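Local structure of diol-dehydratase (Roseburia inulinivorans, 5I2A) at residues H21-A34 with T79-F91. The protein probably acts as a B12-independent glycyl radical lyase that dehydrates diols such as 1,2-propanediol. Numbering follows the deposited sequence. Where two conformers were deposited one is given.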
loop_
_atom_site.group_PDB
_atom_site.type_symbol
_atom_site.label_atom_id
_atom_site.label_comp_id
_atom_site.label_asym_id
_atom_site.label_seq_id
_atom_site.Cartn_x
_atom_site.Cartn_y
_atom_site.Cartn_z
ATOM N N HIS A 21 24.955 28.669 26.266
ATOM C CA HIS A 21 25.423 27.322 25.977
ATOM C C HIS A 21 24.889 26.819 24.621
ATOM O O HIS A 21 25.635 26.213 23.859
ATOM C CB HIS A 21 25.029 26.361 27.091
ATOM C CG HIS A 21 25.511 24.961 26.872
ATOM N ND1 HIS A 21 26.848 24.625 26.874
ATOM C CD2 HIS A 21 24.834 23.814 26.616
ATOM C CE1 HIS A 21 26.974 23.327 26.650
ATOM N NE2 HIS A 21 25.768 22.812 26.487
ATOM N N LEU A 22 23.620 27.080 24.312
ATOM C CA LEU A 22 23.070 26.656 23.011
ATOM C C LEU A 22 23.913 27.182 21.872
ATOM O O LEU A 22 24.122 26.500 20.884
ATOM C CB LEU A 22 21.623 27.142 22.801
ATOM C CG LEU A 22 20.522 26.540 23.671
ATOM C CD1 LEU A 22 19.142 26.858 23.070
ATOM C CD2 LEU A 22 20.705 25.034 23.849
ATOM N N TYR A 23 24.402 28.406 22.018
ATOM C CA TYR A 23 25.025 29.077 20.891
ATOM C C TYR A 23 26.561 29.127 20.950
ATOM O O TYR A 23 27.174 29.784 20.132
ATOM C CB TYR A 23 24.456 30.497 20.770
ATOM C CG TYR A 23 23.030 30.530 20.234
ATOM C CD1 TYR A 23 21.932 30.373 21.081
ATOM C CD2 TYR A 23 22.786 30.702 18.876
ATOM C CE1 TYR A 23 20.617 30.394 20.576
ATOM C CE2 TYR A 23 21.490 30.724 18.373
ATOM C CZ TYR A 23 20.413 30.570 19.220
ATOM O OH TYR A 23 19.131 30.594 18.697
ATOM N N ALA A 24 27.167 28.404 21.885
ATOM C CA ALA A 24 28.621 28.452 22.058
ATOM C C ALA A 24 29.352 27.936 20.823
ATOM O O ALA A 24 30.438 28.413 20.505
ATOM C CB ALA A 24 29.039 27.666 23.294
ATOM N N LYS A 25 28.746 26.979 20.121
ATOM C CA LYS A 25 29.320 26.447 18.884
ATOM C C LYS A 25 28.294 26.396 17.746
ATOM O O LYS A 25 27.093 26.504 17.985
ATOM C CB LYS A 25 29.883 25.040 19.111
ATOM C CG LYS A 25 30.966 24.940 20.172
ATOM C CD LYS A 25 31.322 23.469 20.434
ATOM C CE LYS A 25 32.459 23.319 21.441
ATOM N NZ LYS A 25 32.749 21.883 21.744
ATOM N N MET A 26 28.793 26.253 16.520
ATOM C CA MET A 26 27.979 25.977 15.337
ATOM C C MET A 26 27.032 24.809 15.534
ATOM O O MET A 26 27.393 23.833 16.182
ATOM C CB MET A 26 28.860 25.626 14.137
ATOM C CG MET A 26 29.346 26.758 13.328
ATOM S SD MET A 26 29.798 26.079 11.734
ATOM C CE MET A 26 28.195 25.905 11.006
ATOM N N PRO A 27 25.833 24.899 14.948
ATOM C CA PRO A 27 25.013 23.692 14.816
ATOM C C PRO A 27 25.781 22.594 14.087
ATOM O O PRO A 27 26.533 22.881 13.152
ATOM C CB PRO A 27 23.815 24.169 13.989
ATOM C CG PRO A 27 23.715 25.624 14.291
ATOM C CD PRO A 27 25.156 26.082 14.386
ATOM N N GLU A 28 25.615 21.358 14.536
ATOM C CA GLU A 28 26.331 20.231 13.953
ATOM C C GLU A 28 25.393 19.102 13.528
ATOM O O GLU A 28 24.474 18.760 14.250
ATOM C CB GLU A 28 27.368 19.681 14.946
ATOM C CG GLU A 28 28.042 18.389 14.480
ATOM C CD GLU A 28 29.145 17.908 15.432
ATOM O OE1 GLU A 28 29.234 18.446 16.547
ATOM O OE2 GLU A 28 29.920 17.000 15.054
ATOM N N ILE A 29 25.660 18.524 12.364
ATOM C CA ILE A 29 24.959 17.331 11.880
ATOM C C ILE A 29 25.524 16.049 12.523
ATOM O O ILE A 29 26.740 15.824 12.510
ATOM C CB ILE A 29 25.066 17.229 10.340
ATOM C CG1 ILE A 29 24.370 18.411 9.683
ATOM C CG2 ILE A 29 24.511 15.893 9.828
ATOM C CD1 ILE A 29 24.780 18.647 8.237
ATOM N N GLU A 30 24.645 15.217 13.077
ATOM C CA GLU A 30 25.052 13.960 13.705
ATOM C C GLU A 30 24.467 12.728 12.989
ATOM O O GLU A 30 23.384 12.785 12.404
ATOM C CB GLU A 30 24.669 13.966 15.187
ATOM C CG GLU A 30 25.400 15.092 15.926
ATOM C CD GLU A 30 25.144 15.184 17.421
ATOM O OE1 GLU A 30 24.393 14.368 18.009
ATOM O OE2 GLU A 30 25.722 16.118 18.014
ATOM N N ALA A 31 25.197 11.619 13.053
ATOM C CA ALA A 31 24.914 10.445 12.231
ATOM C C ALA A 31 24.164 9.335 12.959
ATOM O O ALA A 31 23.733 8.381 12.325
ATOM C CB ALA A 31 26.215 9.889 11.669
ATOM N N ALA A 32 24.015 9.450 14.276
ATOM C CA ALA A 32 23.475 8.343 15.059
ATOM C C ALA A 32 22.065 7.892 14.611
ATOM O O ALA A 32 21.811 6.700 14.531
ATOM C CB ALA A 32 23.458 8.700 16.527
ATOM N N ARG A 33 21.155 8.826 14.344
ATOM C CA ARG A 33 19.798 8.432 13.940
ATOM C C ARG A 33 19.821 7.608 12.655
ATOM O O ARG A 33 19.138 6.594 12.548
ATOM C CB ARG A 33 18.880 9.648 13.738
ATOM C CG ARG A 33 17.403 9.257 13.560
ATOM C CD ARG A 33 16.482 10.460 13.291
ATOM N NE ARG A 33 15.109 10.015 13.052
ATOM C CZ ARG A 33 14.689 9.469 11.911
ATOM N NH1 ARG A 33 15.522 9.328 10.890
ATOM N NH2 ARG A 33 13.419 9.092 11.780
ATOM N N ALA A 34 20.603 8.064 11.686
ATOM C CA ALA A 34 20.659 7.401 10.392
ATOM C C ALA A 34 21.194 5.987 10.563
ATOM O O ALA A 34 20.697 5.051 9.950
ATOM C CB ALA A 34 21.514 8.193 9.423
ATOM N N THR A 79 20.361 15.836 19.872
ATOM C CA THR A 79 21.762 15.736 19.479
ATOM C C THR A 79 22.701 16.065 20.647
ATOM O O THR A 79 22.331 16.768 21.574
ATOM C CB THR A 79 22.094 16.677 18.321
ATOM O OG1 THR A 79 21.656 17.991 18.663
ATOM C CG2 THR A 79 21.390 16.231 17.036
ATOM N N ILE A 80 23.926 15.567 20.591
ATOM C CA ILE A 80 24.897 15.920 21.608
ATOM C C ILE A 80 25.242 17.400 21.454
ATOM O O ILE A 80 25.212 18.147 22.424
ATOM C CB ILE A 80 26.140 15.053 21.522
ATOM C CG1 ILE A 80 25.754 13.594 21.776
ATOM C CG2 ILE A 80 27.199 15.516 22.546
ATOM C CD1 ILE A 80 24.947 13.406 23.079
ATOM N N ALA A 81 25.518 17.833 20.228
ATOM C CA ALA A 81 25.766 19.250 19.972
ATOM C C ALA A 81 24.478 20.055 20.092
ATOM O O ALA A 81 23.499 19.739 19.440
ATOM C CB ALA A 81 26.377 19.447 18.607
ATOM N N PRO A 82 24.480 21.106 20.928
ATOM C CA PRO A 82 23.304 21.978 21.014
ATOM C C PRO A 82 22.952 22.588 19.655
ATOM O O PRO A 82 23.851 22.915 18.887
ATOM C CB PRO A 82 23.733 23.057 22.010
ATOM C CG PRO A 82 24.862 22.402 22.825
ATOM C CD PRO A 82 25.574 21.546 21.814
ATOM N N ARG A 83 21.655 22.698 19.372
ATOM C CA ARG A 83 21.161 23.227 18.094
ATOM C C ARG A 83 21.626 22.401 16.897
ATOM O O ARG A 83 21.616 22.877 15.768
ATOM C CB ARG A 83 21.568 24.691 17.911
ATOM C CG ARG A 83 20.962 25.608 18.979
ATOM C CD ARG A 83 21.343 27.059 18.777
ATOM N NE ARG A 83 20.730 27.646 17.595
ATOM C CZ ARG A 83 21.408 28.142 16.563
ATOM N NH1 ARG A 83 22.741 28.127 16.563
ATOM N NH2 ARG A 83 20.743 28.671 15.535
ATOM N N GLY A 84 22.027 21.163 17.154
ATOM C CA GLY A 84 22.454 20.271 16.103
ATOM C C GLY A 84 21.249 19.586 15.481
ATOM O O GLY A 84 20.108 19.873 15.850
ATOM N N CYS A 85 21.490 18.699 14.523
ATOM C CA CYS A 85 20.402 17.892 13.992
ATOM C C CYS A 85 20.850 16.475 13.678
ATOM O O CYS A 85 22.020 16.224 13.372
ATOM C CB CYS A 85 19.806 18.539 12.737
ATOM S SG CYS A 85 20.910 18.527 11.292
ATOM N N GLN A 86 19.905 15.554 13.787
ATOM C CA GLN A 86 20.046 14.223 13.209
ATOM C C GLN A 86 19.689 14.298 11.729
ATOM O O GLN A 86 19.327 15.370 11.242
ATOM C CB GLN A 86 19.150 13.222 13.929
ATOM C CG GLN A 86 19.482 13.031 15.418
ATOM C CD GLN A 86 20.837 12.368 15.656
ATOM O OE1 GLN A 86 21.414 11.769 14.752
ATOM N NE2 GLN A 86 21.346 12.474 16.888
ATOM N N THR A 87 19.787 13.171 11.026
ATOM C CA THR A 87 19.400 13.097 9.621
ATOM C C THR A 87 18.301 12.053 9.407
ATOM O O THR A 87 18.061 11.206 10.259
ATOM C CB THR A 87 20.596 12.761 8.698
ATOM O OG1 THR A 87 21.073 11.441 8.977
ATOM C CG2 THR A 87 21.736 13.767 8.904
ATOM N N TYR A 88 17.615 12.159 8.277
ATOM C CA TYR A 88 16.383 11.416 8.043
ATOM C C TYR A 88 16.416 10.815 6.629
ATOM O O TYR A 88 15.687 11.245 5.728
ATOM C CB TYR A 88 15.157 12.343 8.268
ATOM C CG TYR A 88 15.095 12.859 9.700
ATOM C CD1 TYR A 88 15.980 13.839 10.141
ATOM C CD2 TYR A 88 14.173 12.350 10.617
ATOM C CE1 TYR A 88 15.973 14.283 11.447
ATOM C CE2 TYR A 88 14.141 12.801 11.931
ATOM C CZ TYR A 88 15.050 13.775 12.337
ATOM O OH TYR A 88 15.067 14.238 13.619
ATOM N N PRO A 89 17.283 9.812 6.427
ATOM C CA PRO A 89 17.473 9.245 5.089
ATOM C C PRO A 89 16.233 8.529 4.551
ATOM O O PRO A 89 16.186 8.262 3.353
ATOM C CB PRO A 89 18.624 8.247 5.289
ATOM C CG PRO A 89 18.521 7.839 6.711
ATOM C CD PRO A 89 18.091 9.110 7.440
ATOM N N GLU A 90 15.257 8.224 5.404
ATOM C CA GLU A 90 14.022 7.590 4.936
ATOM C C GLU A 90 13.276 8.514 3.959
ATOM O O GLU A 90 12.488 8.052 3.139
ATOM C CB GLU A 90 13.108 7.202 6.110
ATOM C CG GLU A 90 12.509 8.370 6.898
ATOM C CD GLU A 90 13.310 8.729 8.158
ATOM O OE1 GLU A 90 12.696 9.046 9.194
ATOM O OE2 GLU A 90 14.553 8.697 8.105
ATOM N N PHE A 91 13.527 9.816 4.045
ATOM C CA PHE A 91 12.876 10.764 3.137
ATOM C C PHE A 91 13.799 11.110 1.976
ATOM O O PHE A 91 13.409 10.973 0.829
ATOM C CB PHE A 91 12.437 12.031 3.882
ATOM C CG PHE A 91 11.513 11.751 5.038
ATOM C CD1 PHE A 91 10.246 11.234 4.818
ATOM C CD2 PHE A 91 11.923 11.976 6.345
ATOM C CE1 PHE A 91 9.392 10.942 5.888
ATOM C CE2 PHE A 91 11.080 11.701 7.414
ATOM C CZ PHE A 91 9.818 11.187 7.192
HETATM O O HOH W 1 24.526 26.668 18.071
HETATM O O HOH W 2 18.552 30.598 16.095
HETATM O O HOH W 3 26.500 23.290 18.817
HETATM O O HOH W 4 21.552 10.859 11.600
HETATM O O HOH W 5 23.895 11.881 18.362
#
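R33 crosses Y88 at about a right angle, its CD over the ring face near the rim in a CH-pi contact and its guanidinium faced by the CD2-CE2 side of the ring, planes 26° apart. An extended chain, with CG anti to the backbone N (chi1 -170°), carries the group to E90, gripped end-on: NH2 reaches E90 OE1 at 2.7 Å and NH1 reaches OE2 at 3.0 Å, both on syn lone pairs. NH1 also donates to an in-plane lone pair of T87 O, and NE is bound to I278 O, so all three nitrogens fix the group's rotation. A leucine here would probably leave the buried E90 carboxylate without its countercharge and uncover the Y88 ring.

In the one of its two conformers described, R83 likewise sets its CD over a tyrosine face, that of Y23, but makes no salt bridge across the contact. Between them E30, extended beyond CG, offers its carboxylate to two successive amides, I80 N to OE1 (2.9 Å) and A81 N to OE2 (2.8 Å). Q86, bent at chi2 (-67°), lets R33 N donate to OE1 (3.0 Å) from above the amide plane.

A type II turn, A81-G84, suits P82's fixed phi and puts R83 in the left-handed region; at G84 a side chain would meet E28 O. I29 and C85 form a single beta bridge, through C85 N to E28 O and E30 N to C85 O. Within the pyruvate formate lyase-like region, the paired loops tie the link between helices 14-22 and 32-43 to the one leading to helix 94-97, with helix 115-125 packed against A31 and T87.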